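Local coordinates for 5' nucleotidase family protein (Staphylococcus aureus subsp. aureus, PDB 4Q7F), which belongs to the 5' nucleotidase family, with a calcineurin-like phosphoesterase region that binds manganese and magnesium ions and a C-terminal nucleotidase domain, at residues 110-113 with 114-118; 117-120 with 121-125; 398-401 with 402-406; 311-314 with 315-319; 174-177 with 178-181. All blocks are in the same frame, centred on the assembly; numbering follows the deposited sequence.

All five contacts are local and close no long loop. They follow one another along the chain, and only contacts 1 and 2 overlap. Contact 1 (110-113 with 114-118) carries the chain from the ligand pocket into helix 116-125. Contact 2 continues along that helix and shares Pro117 and Tyr118 with contact 1. Contact 5 (174-177 with 178-181) comes next of the five along the chain, and packs against contact 1. Contact 4 lies on helix 304-317, which touches helices 78-85 and 377-383. Contact 3 comes last, on helix 397-408 in the C-terminal domain. Its centre is about 41 Å from that of contact 4 and about 31 Å from that of contact 1.

Contact 1 (110-113 with 114-118); sequences HEFN and YGLPY. With 3D1 ((2R,3S,5R)-5-(6-amino-9H-purin-9-yl)-tetrahydro-2-(hydroxymethyl)furan-3-ol), chain D.
Phe112 and Gly115 are the ends of a type I beta turn. Gly115 N donates to Phe112 O at 3.0 Å, with an N-H...O angle of 165°. Gly115 is also the N-cap of helix 116-125, and its positive phi of 102° suits a residue without CB. A water ties the same turn together. Water 1 donates to Glu111 O (2.7 Å) and Gly115 O (2.8 Å) and accepts from Tyr114 N (2.9 Å).

A second set of polar bonds holds the His110 ring from two edges. His110 ND1 donates to Asn113 OD1 at 2.8 Å, nearly straight and in the plane of the ring. Asn113 CG lies beside the backbone N (chi1 -79°), which carries OD1 toward the histidine. His110 NE2 is hydrogen-bonded to O3' of the bound 3D1, also at 2.8 Å, and either atom could be the donor. Asn113 ND2 is bonded to Glu171, consistent with a fixed amide. Asn113 is a second-shell residue that probably sets the rotation of the His110 ring in the ligand pocket.

The apolar contacts are few. Leu116 CD1 meets the edge of the Phe112 ring at CE1, 4.1 Å away, and the two side chains run alongside each other. Asn113 CB lies over one face of the Tyr114 ring.

Glu111 reaches back to the backbone N of Asp72, a ligand of both metals. Tyr114 packs on Cys80 and Ile84 of helix 78-85. Phe112 and Leu116 rest on Leu179 of strand 179-181, and Phe112 also touches Leu119 of helix 116-125.

Contact 2 (117-120 with 121-125); sequences PYLK and DTLRR
Tyr118 and Thr122 meet one turn apart on helix 116-125, in the calcineurin-like phosphoesterase region. Thr122 turns OG1 beside its own backbone N (chi1 -67°). This brings OG1 within 3.0 Å of Tyr118 O, to which it donates. Thr122 N donates to the same oxygen from the opposite face of the carbonyl plane, so Tyr118 O is gripped twice. Thr122 OG1 also bonds Ser90 OG. The Tyr118 ring packs edge-to-face with that of Tyr114.

Next along the helix, Leu119 CD1 and Leu123 CD2 touch at 4.2 Å, their side chains at a slant to each other. Lys120 runs out straight beyond CG and carries NZ to a salt bridge with Glu137 of strand 135-137.

Arg124 is modelled in two conformers, so its contacts are doubtful. In one of them its guanidinium lies flat over Asp121 CA, and its bridge to Asp121 is long. Arg125 makes the firmer bond. Its CG lies beside the backbone N (chi1 -73°), which sends the otherwise extended chain back toward Asp121. Arg125 NE donates to the syn side of Asp121 OD2 at 2.8 Å, with OD2 in the guanidinium plane and NE 28° out of the carboxylate plane.

Contact 3 (398-401 with 402-406); sequences AKLK and EAIER
Lys401 and Glu405 lie side by side on helix 397-408, one turn apart and pointing the same way. Lys401 CB stands against the backbone, 3.2 Å from Glu402 N. CG is anti to the backbone N (chi1 179°) and comes within 4.0 Å of Glu405 CG. The lysine chain stays extended as far as CE, which lies 3.5 Å from Glu405 OE2. A bend at the last torsion (chi4 -68°) swings NZ over to that oxygen.

Lys401 NZ donates to Glu405 OE2 at 3.0 Å and forms a salt bridge. It meets the oxygen on its anti side, 20° out of the carboxylate plane. Glu405 comes to meet it by bending at chi2. The carboxylate is also held by Val454 N (at OE2) and Arg453 N (at OE1). The lysine probably offsets its charge.

Away from this pair, Leu400 CG touches Ile404 CD1 at 4.2 Å. Both residues face strand 454-459, Leu400 on Met457 and Ile459, Ile404 on Val454. Ala403 and Ile404 also pack on Tyr437. Backbone bonds from residue i+4 to residue i run through the whole segment, such as Glu405 N to Lys401 O at 2.9 Å. This is an alpha helix with an i to i+4 salt bridge, packed on strands of the 5'-nucleotidase C-terminal domain.

Contact 4 (311-314 with 315-319); sequences KQLE and DWLDY
Lys311 and Asp315 form an i to i+4 salt bridge near the C-terminal end of helix 304-317. Lys311 NZ donates to Asp315 OD2 at 2.8 Å, on the syn lone pair of that oxygen. The lysine chain is extended until its last torsion (chi4 -59°), where a bend turns NZ toward the carboxylate. The other oxygen, Asp315 OD1, is in a salt bridge with Arg40 NH1, so the carboxylate stands between two cations.

Leu313, Trp316 and Leu317 make the apolar contacts. Leu313 and Leu317 lie alongside each other, with CD1 of Leu313 4.0 Å from CD1 of Leu317. Leu313 CD1 also reaches Trp316 CE3 at 4.5 Å. Both leucines pack on Phe37. This group joins two parts of the fold. Leu313 touches Phe79 and Tyr82 of helix 78-85, in the calcineurin-like phosphoesterase region. Leu317 touches Arg378 and Ile381 of helix 377-383, in the C-terminal nucleotidase region. Trp316 also packs on Ile381, and its rings meet those of Tyr82 and His86 edge-to-face.

Glu314 and Asp318 carry like charges, with Glu314 OE1 5.2 Å from Asp318 OD1. Arg378 NH2 is salt-bridged to both oxygens, and this probably offsets the repulsion. Glu314 is bent at chi2 (-64°), and its OE2 pairs with Arg310 NE. Asp318 OD2 pairs with Arg40 NH2. In the backbone, Asp318 N donates to Glu314 O at 2.9 Å, at a bent N-H...O angle of 137°.

Contact 5 (174-177 with 178-181); sequences EHIQ and SLTF
Ile176 meets the Phe181 ring at its edge, not over a face. CG2 of Ile176 is 3.9 Å from Phe181 CZ, near the ring plane, and CB lies in that plane. Water 4 lies in the ring plane too, further round the rim beside CE1. The two side chains cross at about a right angle. Phe181 further touches Ile135, Ile167 and Pro168. The other ring, His175, has ND1 hydrogen-bonded to Glu171.

Ile176 places CG1 between its backbone N and carbonyl carbon (chi1 62°). CG2 then falls beside the N, where it faces both Phe181 and Leu179. Leu179 CD1 comes to 4.1 Å from Ile176 CB, again crossing at about a right angle.

The backbone closes with one direct bond. Leu179 N donates to Ile176 O at 2.9 Å, with an N-H...O angle of 159°. Water 4 donates to the same Ile176 O (3.0 Å) and to Leu179 O (2.8 Å). Water 3 accepts from Ser178 N at 3.2 Å and makes a weak bond to His175 O.

Beyond the turn, Thr180 is backbone-bonded to Tyr136 of strand 135-137. Ser178 leans on Leu116 of helix 116-125. The arrangement is a type I beta turn from Ile176 to Leu179, joining a short, weakly bonded helical turn about 174-176 to strand 179-181 at the edge of a small antiparallel sheet.

Contact 1 (110-113 with 114-118)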
# COMPACT_ATOMS: atom_id res chain seq x y z
N HIS A 110 5.26 -3.69 -0.90
CA HIS A 110 5.06 -3.55 -2.35
C HIS A 110 6.30 -3.75 -3.19
O HIS A 110 6.22 -3.89 -4.41
CB HIS A 110 4.31 -2.24 -2.66
CG HIS A 110 2.93 -2.21 -2.10
ND1 HIS A 110 1.89 -2.90 -2.67
CD2 HIS A 110 2.42 -1.63 -0.98
CE1 HIS A 110 0.80 -2.74 -1.96
NE2 HIS A 110 1.10 -1.99 -0.91
N GLU A 111 7.47 -3.78 -2.54
CA GLU A 111 8.70 -4.12 -3.26
C GLU A 111 8.70 -5.54 -3.80
O GLU A 111 9.52 -5.87 -4.66
CB GLU A 111 9.93 -3.91 -2.38
CG GLU A 111 10.60 -2.56 -2.63
CD GLU A 111 9.80 -1.41 -2.08
OE1 GLU A 111 9.12 -0.74 -2.88
OE2 GLU A 111 9.83 -1.20 -0.86
N PHE A 112 7.79 -6.39 -3.29
CA PHE A 112 7.68 -7.77 -3.74
C PHE A 112 6.60 -7.99 -4.82
O PHE A 112 6.56 -9.05 -5.44
CB PHE A 112 7.39 -8.67 -2.52
CG PHE A 112 8.49 -8.65 -1.48
CD1 PHE A 112 9.57 -9.54 -1.56
CD2 PHE A 112 8.47 -7.71 -0.44
CE1 PHE A 112 10.58 -9.52 -0.62
CE2 PHE A 112 9.50 -7.67 0.50
CZ PHE A 112 10.54 -8.60 0.42
N ASN A 113 5.75 -6.98 -5.05
CA ASN A 113 4.63 -7.05 -5.99
C ASN A 113 4.95 -7.53 -7.40
O ASN A 113 4.07 -8.02 -8.07
CB ASN A 113 3.94 -5.68 -6.17
CG ASN A 113 2.99 -5.30 -5.03
OD1 ASN A 113 2.32 -4.26 -5.11
ND2 ASN A 113 2.89 -6.13 -3.99
N TYR A 114 6.18 -7.34 -7.86
CA TYR A 114 6.53 -7.74 -9.22
C TYR A 114 7.48 -8.92 -9.29
O TYR A 114 8.08 -9.18 -10.33
CB TYR A 114 7.17 -6.55 -9.95
CG TYR A 114 6.28 -5.32 -10.06
CD1 TYR A 114 5.11 -5.35 -10.82
CD2 TYR A 114 6.62 -4.13 -9.42
CE1 TYR A 114 4.31 -4.24 -10.93
CE2 TYR A 114 5.82 -3.00 -9.53
CZ TYR A 114 4.68 -3.06 -10.29
OH TYR A 114 3.89 -1.92 -10.40
N GLY A 115 7.63 -9.64 -8.18
CA GLY A 115 8.51 -10.80 -8.15
C GLY A 115 9.86 -10.54 -7.49
O GLY A 115 10.34 -9.41 -7.44
N LEU A 116 10.47 -11.62 -7.00
CA LEU A 116 11.72 -11.51 -6.30
C LEU A 116 12.89 -11.11 -7.20
O LEU A 116 13.71 -10.29 -6.79
CB LEU A 116 12.02 -12.79 -5.51
CG LEU A 116 13.10 -12.66 -4.44
CD1 LEU A 116 12.73 -11.57 -3.45
CD2 LEU A 116 13.33 -13.99 -3.71
N PRO A 117 12.98 -11.68 -8.43
CA PRO A 117 14.06 -11.29 -9.34
C PRO A 117 14.03 -9.80 -9.72
O PRO A 117 15.08 -9.17 -9.84
CB PRO A 117 13.82 -12.16 -10.59
CG PRO A 117 13.05 -13.32 -10.10
CD PRO A 117 12.20 -12.80 -8.97
N TYR A 118 12.84 -9.26 -9.91
CA TYR A 118 12.69 -7.84 -10.23
C TYR A 118 13.24 -7.02 -9.04
O TYR A 118 14.02 -6.11 -9.23
CB TYR A 118 11.24 -7.52 -10.51
CG TYR A 118 10.97 -6.11 -10.98
CD1 TYR A 118 11.15 -5.75 -12.31
CD2 TYR A 118 10.50 -5.16 -10.10
CE1 TYR A 118 10.88 -4.46 -12.74
CE2 TYR A 118 10.22 -3.89 -10.51
CZ TYR A 118 10.42 -3.54 -11.83
OH TYR A 118 10.14 -2.25 -12.21
O5' 3D1 D . -2.14 -3.33 4.54
C5' 3D1 D . -2.53 -3.66 3.21
C4' 3D1 D . -1.50 -3.17 2.21
O4' 3D1 D . -1.83 -3.77 0.96
C1' 3D1 D . -2.29 -2.81 0.01
N9 3D1 D . -3.46 -3.35 -0.72
C4 3D1 D . -3.32 -4.13 -1.78
N3 3D1 D . -2.25 -4.61 -2.45
C2 3D1 D . -2.41 -5.40 -3.53
N1 3D1 D . -3.64 -5.77 -3.99
C6 3D1 D . -4.79 -5.37 -3.41
N6 3D1 D . -5.99 -5.76 -3.90
C5 3D1 D . -4.68 -4.50 -2.21
N7 3D1 D . -5.53 -3.89 -1.36
C8 3D1 D . -4.79 -3.21 -0.45
C2' 3D1 D . -2.51 -1.51 0.78
C3' 3D1 D . -1.51 -1.68 1.92
O3' 3D1 D . -0.21 -1.26 1.45
O HOH W 1 8.92 -7.02 -7.01

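Contact 2 (117-120 with 121-125)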
# COMPACT_ATOMS: atom_id res chain seq x y z
N PRO A 117 12.98 -11.68 -8.43
CA PRO A 117 14.06 -11.29 -9.34
C PRO A 117 14.03 -9.80 -9.72
O PRO A 117 15.08 -9.17 -9.84
CB PRO A 117 13.82 -12.16 -10.59
CG PRO A 117 13.05 -13.32 -10.10
CD PRO A 117 12.20 -12.80 -8.97
N TYR A 118 12.84 -9.26 -9.91
CA TYR A 118 12.69 -7.84 -10.23
C TYR A 118 13.24 -7.02 -9.04
O TYR A 118 14.02 -6.11 -9.23
CB TYR A 118 11.24 -7.52 -10.51
CG TYR A 118 10.97 -6.11 -10.98
CD1 TYR A 118 11.15 -5.75 -12.31
CD2 TYR A 118 10.50 -5.16 -10.10
CE1 TYR A 118 10.88 -4.46 -12.74
CE2 TYR A 118 10.22 -3.89 -10.51
CZ TYR A 118 10.42 -3.54 -11.83
OH TYR A 118 10.14 -2.25 -12.21
N LEU A 119 12.88 -7.41 -7.81
CA LEU A 119 13.36 -6.72 -6.61
C LEU A 119 14.88 -6.83 -6.47
O LEU A 119 15.57 -5.81 -6.29
CB LEU A 119 12.69 -7.27 -5.36
CG LEU A 119 13.15 -6.66 -4.04
CD1 LEU A 119 13.00 -5.14 -4.05
CD2 LEU A 119 12.40 -7.26 -2.86
N LYS A 120 15.41 -8.05 -6.57
CA LYS A 120 16.85 -8.26 -6.44
C LYS A 120 17.63 -7.42 -7.46
O LYS A 120 18.63 -6.79 -7.10
CB LYS A 120 17.22 -9.74 -6.57
CG LYS A 120 16.75 -10.63 -5.42
CD LYS A 120 17.33 -12.02 -5.56
CE LYS A 120 16.95 -12.93 -4.41
NZ LYS A 120 17.43 -14.33 -4.62
N ASP A 121 17.18 -7.43 -8.72
CA ASP A 121 17.81 -6.62 -9.77
C ASP A 121 17.79 -5.12 -9.39
O ASP A 121 18.76 -4.38 -9.63
CB ASP A 121 17.08 -6.81 -11.09
CG ASP A 121 17.64 -5.96 -12.19
OD1 ASP A 121 18.80 -6.19 -12.59
OD2 ASP A 121 16.91 -5.04 -12.67
N THR A 122 16.67 -4.68 -8.84
CA THR A 122 16.51 -3.30 -8.39
C THR A 122 17.55 -2.96 -7.31
O THR A 122 18.32 -1.96 -7.43
CB THR A 122 15.06 -3.06 -7.90
OG1 THR A 122 14.17 -3.16 -9.02
CG2 THR A 122 14.89 -1.70 -7.28
N LEU A 123 17.66 -3.82 -6.29
CA LEU A 123 18.60 -3.54 -5.21
C LEU A 123 20.04 -3.42 -5.69
O LEU A 123 20.79 -2.61 -5.16
CB LEU A 123 18.52 -4.58 -4.10
CG LEU A 123 17.14 -4.73 -3.44
CD1 LEU A 123 17.18 -5.69 -2.26
CD2 LEU A 123 16.62 -3.39 -3.00
N ARG A 124 20.43 -4.22 -6.69
CA ARG A 124 21.81 -4.15 -7.18
C ARG A 124 22.05 -2.95 -8.10
O ARG A 124 23.19 -2.55 -8.28
CB ARG A 124 22.28 -5.49 -7.80
CG ARG A 124 21.47 -6.05 -8.95
CD ARG A 124 22.09 -7.36 -9.48
NE ARG A 124 21.21 -8.03 -10.44
CZ ARG A 124 20.35 -9.02 -10.15
NH1 ARG A 124 19.59 -9.52 -11.11
NH2 ARG A 124 20.24 -9.50 -8.91
N ARG A 125 20.98 -2.39 -8.66
CA ARG A 125 21.09 -1.21 -9.52
C ARG A 125 21.18 0.11 -8.68
O ARG A 125 21.72 1.11 -9.14
CB ARG A 125 19.91 -1.12 -10.50
CG ARG A 125 19.92 -2.13 -11.64
CD ARG A 125 18.63 -2.02 -12.48
NE ARG A 125 18.57 -2.98 -13.59
CZ ARG A 125 19.17 -2.84 -14.77
NH1 ARG A 125 19.91 -1.78 -15.04
NH2 ARG A 125 19.03 -3.78 -15.70
O HOH W 2 17.29 -10.57 -10.24

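Contact 3 (398-401 with 402-406)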
# COMPACT_ATOMS: atom_id res chain seq x y z
N ALA A 398 -21.59 -21.47 3.53
CA ALA A 398 -21.35 -20.86 4.84
C ALA A 398 -20.07 -20.00 4.81
O ALA A 398 -20.03 -18.93 5.43
CB ALA A 398 -21.25 -21.95 5.91
N LYS A 399 -19.03 -20.47 4.13
CA LYS A 399 -17.82 -19.67 4.02
C LYS A 399 -18.09 -18.42 3.16
O LYS A 399 -17.53 -17.36 3.42
CB LYS A 399 -16.65 -20.42 3.40
CG LYS A 399 -15.76 -21.19 4.37
CD LYS A 399 -14.45 -21.53 3.63
CE LYS A 399 -13.45 -22.29 4.48
NZ LYS A 399 -12.90 -21.47 5.58
N LEU A 400 -18.91 -18.57 2.12
CA LEU A 400 -19.28 -17.45 1.27
C LEU A 400 -19.99 -16.40 2.13
O LEU A 400 -19.71 -15.23 2.01
CB LEU A 400 -20.21 -17.87 0.15
CG LEU A 400 -20.78 -16.74 -0.71
CD1 LEU A 400 -19.66 -15.88 -1.30
CD2 LEU A 400 -21.65 -17.31 -1.82
N LYS A 401 -20.91 -16.84 2.98
CA LYS A 401 -21.60 -15.90 3.85
C LYS A 401 -20.62 -15.18 4.77
O LYS A 401 -20.82 -14.02 5.06
CB LYS A 401 -22.69 -16.57 4.68
CG LYS A 401 -23.40 -15.62 5.62
CD LYS A 401 -24.61 -16.30 6.25
CE LYS A 401 -25.34 -15.38 7.21
NZ LYS A 401 -24.54 -15.08 8.43
N GLU A 402 -19.61 -15.88 5.27
CA GLU A 402 -18.61 -15.26 6.15
C GLU A 402 -17.87 -14.14 5.43
O GLU A 402 -17.51 -13.14 6.03
CB GLU A 402 -17.58 -16.29 6.62
CG GLU A 402 -18.11 -17.27 7.63
CD GLU A 402 -17.04 -18.25 8.08
OE1 GLU A 402 -15.84 -18.02 7.82
OE2 GLU A 402 -17.43 -19.25 8.69
N ALA A 403 -17.61 -14.34 4.15
CA ALA A 403 -16.91 -13.33 3.36
C ALA A 403 -17.85 -12.13 3.17
O ALA A 403 -17.44 -11.03 3.36
CB ALA A 403 -16.49 -13.89 2.02
N ILE A 404 -19.13 -12.37 2.88
CA ILE A 404 -20.04 -11.22 2.68
C ILE A 404 -20.23 -10.50 4.02
O ILE A 404 -20.39 -9.30 4.04
CB ILE A 404 -21.38 -11.62 2.03
CG1 ILE A 404 -21.14 -12.25 0.66
CG2 ILE A 404 -22.25 -10.39 1.81
CD1 ILE A 404 -22.37 -12.89 0.02
N GLU A 405 -20.22 -11.23 5.14
CA GLU A 405 -20.36 -10.59 6.45
C GLU A 405 -19.11 -9.71 6.74
O GLU A 405 -19.20 -8.67 7.38
CB GLU A 405 -20.53 -11.64 7.54
CG GLU A 405 -21.86 -12.41 7.51
CD GLU A 405 -23.06 -11.60 7.98
OE1 GLU A 405 -22.89 -10.41 8.26
OE2 GLU A 405 -24.21 -12.15 8.07
N ARG A 406 -17.95 -10.12 6.25
CA ARG A 406 -16.72 -9.34 6.47
C ARG A 406 -16.88 -8.00 5.75
O ARG A 406 -16.71 -6.95 6.36
CB ARG A 406 -15.49 -10.08 6.04
CG ARG A 406 -14.21 -9.22 5.93
CD ARG A 406 -13.87 -8.43 7.19
NE ARG A 406 -12.67 -7.60 6.97
CZ ARG A 406 -12.34 -6.53 7.69
NH1 ARG A 406 -13.11 -6.13 8.71
NH2 ARG A 406 -11.24 -5.86 7.38

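Contact 4 (311-314 with 315-319)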
# COMPACT_ATOMS: atom_id res chain seq x y z
N LYS A 311 6.36 13.01 -20.63
CA LYS A 311 5.54 13.06 -21.87
C LYS A 311 5.26 11.68 -22.44
O LYS A 311 4.12 11.39 -22.84
CB LYS A 311 6.22 13.91 -22.96
CG LYS A 311 5.41 14.03 -24.25
CD LYS A 311 6.21 14.73 -25.33
CE LYS A 311 5.38 14.99 -26.58
NZ LYS A 311 4.81 13.76 -27.21
N GLN A 312 6.29 10.84 -22.51
CA GLN A 312 6.13 9.46 -22.99
C GLN A 312 5.12 8.75 -22.11
O GLN A 312 4.24 8.03 -22.59
CB GLN A 312 7.46 8.72 -22.92
CG GLN A 312 8.45 9.13 -24.01
CD GLN A 312 9.82 8.53 -23.79
OE1 GLN A 312 10.29 8.43 -22.65
NE2 GLN A 312 10.49 8.17 -24.88
N LEU A 313 5.23 8.97 -20.81
CA LEU A 313 4.34 8.37 -19.85
C LEU A 313 2.91 8.84 -20.10
O LEU A 313 1.99 8.02 -20.21
CB LEU A 313 4.79 8.72 -18.43
CG LEU A 313 3.85 8.29 -17.31
CD1 LEU A 313 3.50 6.81 -17.40
CD2 LEU A 313 4.50 8.61 -15.97
N GLU A 314 2.71 10.15 -20.21
CA GLU A 314 1.35 10.68 -20.46
C GLU A 314 0.81 10.17 -21.80
O GLU A 314 -0.37 9.81 -21.92
CB GLU A 314 1.35 12.21 -20.41
CG GLU A 314 1.73 12.81 -19.05
CD GLU A 314 0.77 12.49 -17.93
OE1 GLU A 314 -0.38 11.98 -18.17
OE2 GLU A 314 1.17 12.78 -16.78
N ASP A 315 1.67 10.14 -22.82
CA ASP A 315 1.24 9.64 -24.12
C ASP A 315 0.69 8.21 -24.00
O ASP A 315 -0.37 7.89 -24.52
CB ASP A 315 2.38 9.71 -25.14
CG ASP A 315 2.71 11.15 -25.56
OD1 ASP A 315 2.00 12.12 -25.18
OD2 ASP A 315 3.70 11.33 -26.29
N TRP A 316 1.40 7.35 -23.26
CA TRP A 316 0.98 5.98 -23.05
C TRP A 316 -0.33 5.95 -22.29
O TRP A 316 -1.24 5.20 -22.64
CB TRP A 316 2.07 5.21 -22.30
CG TRP A 316 1.79 3.78 -22.10
CD1 TRP A 316 1.86 2.80 -23.05
CD2 TRP A 316 1.48 3.13 -20.86
NE1 TRP A 316 1.59 1.58 -22.47
CE2 TRP A 316 1.34 1.76 -21.14
CE3 TRP A 316 1.29 3.59 -19.55
CZ2 TRP A 316 1.02 0.83 -20.15
CZ3 TRP A 316 0.98 2.67 -18.57
CH2 TRP A 316 0.86 1.31 -18.87
N LEU A 317 -0.44 6.79 -21.26
CA LEU A 317 -1.66 6.86 -20.48
C LEU A 317 -2.87 7.30 -21.30
O LEU A 317 -4.00 6.93 -21.00
CB LEU A 317 -1.46 7.76 -19.26
CG LEU A 317 -0.55 7.13 -18.21
CD1 LEU A 317 -0.26 8.12 -17.11
CD2 LEU A 317 -1.20 5.86 -17.62
N ASP A 318 -2.63 8.08 -22.35
CA ASP A 318 -3.72 8.54 -23.21
C ASP A 318 -4.14 7.55 -24.27
O ASP A 318 -5.13 7.79 -24.98
CB ASP A 318 -3.32 9.87 -23.89
CG ASP A 318 -3.30 11.04 -22.92
OD1 ASP A 318 -3.96 10.95 -21.85
OD2 ASP A 318 -2.63 12.06 -23.23
N TYR A 319 -3.42 6.42 -24.39
CA TYR A 319 -3.72 5.43 -25.40
C TYR A 319 -5.16 4.97 -25.23
O TYR A 319 -5.56 4.58 -24.14
CB TYR A 319 -2.77 4.23 -25.31
CG TYR A 319 -3.11 3.15 -26.31
CD1 TYR A 319 -2.67 3.23 -27.63
CD2 TYR A 319 -3.91 2.07 -25.95
CE1 TYR A 319 -3.01 2.25 -28.56
CE2 TYR A 319 -4.24 1.08 -26.87
CZ TYR A 319 -3.79 1.18 -28.17
OH TYR A 319 -4.12 0.20 -29.08

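Contact 5 (174-177 with 178-181)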
# COMPACT_ATOMS: atom_id res chain seq x y z
N GLU A 174 4.21 -17.29 -5.18
CA GLU A 174 5.41 -17.50 -5.97
C GLU A 174 6.46 -16.39 -5.76
O GLU A 174 7.64 -16.65 -5.93
CB GLU A 174 5.10 -17.73 -7.46
CG GLU A 174 4.19 -16.73 -8.17
CD GLU A 174 2.69 -16.99 -7.97
OE1 GLU A 174 2.24 -17.26 -6.84
OE2 GLU A 174 1.94 -16.88 -8.95
N HIS A 175 6.03 -15.18 -5.39
CA HIS A 175 6.97 -14.09 -5.17
C HIS A 175 7.74 -14.16 -3.85
O HIS A 175 8.79 -13.53 -3.74
CB HIS A 175 6.31 -12.71 -5.24
CG HIS A 175 5.73 -12.39 -6.58
ND1 HIS A 175 4.84 -11.36 -6.77
CD2 HIS A 175 5.87 -13.00 -7.78
CE1 HIS A 175 4.49 -11.31 -8.04
NE2 HIS A 175 5.09 -12.31 -8.67
N ILE A 176 7.25 -14.93 -2.89
CA ILE A 176 7.91 -14.99 -1.58
C ILE A 176 8.22 -16.39 -1.09
O ILE A 176 8.61 -16.55 0.06
CB ILE A 176 7.04 -14.33 -0.49
CG1 ILE A 176 5.69 -15.07 -0.36
CG2 ILE A 176 6.78 -12.88 -0.83
CD1 ILE A 176 4.83 -14.57 0.78
N GLN A 177 8.07 -17.39 -1.95
CA GLN A 177 8.20 -18.82 -1.57
C GLN A 177 9.48 -19.24 -0.81
O GLN A 177 9.43 -20.18 -0.01
CB GLN A 177 7.93 -19.74 -2.79
CG GLN A 177 8.83 -19.52 -4.02
CD GLN A 177 10.23 -20.09 -3.85
OE1 GLN A 177 10.44 -21.07 -3.13
NE2 GLN A 177 11.19 -19.50 -4.55
N SER A 178 10.59 -18.56 -1.05
CA SER A 178 11.87 -18.89 -0.41
C SER A 178 12.17 -18.00 0.80
O SER A 178 13.25 -18.11 1.40
CB SER A 178 13.00 -18.72 -1.42
OG SER A 178 13.04 -17.38 -1.90
N LEU A 179 11.23 -17.14 1.16
CA LEU A 179 11.46 -16.17 2.21
C LEU A 179 10.82 -16.52 3.53
O LEU A 179 9.79 -17.18 3.59
CB LEU A 179 10.93 -14.79 1.77
CG LEU A 179 11.38 -14.28 0.39
CD1 LEU A 179 10.83 -12.88 0.15
CD2 LEU A 179 12.88 -14.30 0.24
N THR A 180 11.42 -15.99 4.59
CA THR A 180 10.94 -16.13 5.95
C THR A 180 10.83 -14.72 6.54
O THR A 180 11.80 -13.95 6.51
CB THR A 180 11.92 -16.96 6.77
OG1 THR A 180 12.11 -18.22 6.11
CG2 THR A 180 11.39 -17.20 8.18
N PHE A 181 9.65 -14.40 7.08
CA PHE A 181 9.37 -13.08 7.66
C PHE A 181 9.31 -13.15 9.17
O PHE A 181 8.40 -13.75 9.73
CB PHE A 181 8.05 -12.54 7.12
CG PHE A 181 8.00 -12.52 5.63
CD1 PHE A 181 7.65 -13.67 4.93
CD2 PHE A 181 8.34 -11.39 4.92
CE1 PHE A 181 7.63 -13.67 3.54
CE2 PHE A 181 8.33 -11.39 3.54
CZ PHE A 181 7.97 -12.53 2.85
O HOH W 3 10.49 -16.26 -3.23
O HOH W 4 7.17 -17.24 2.55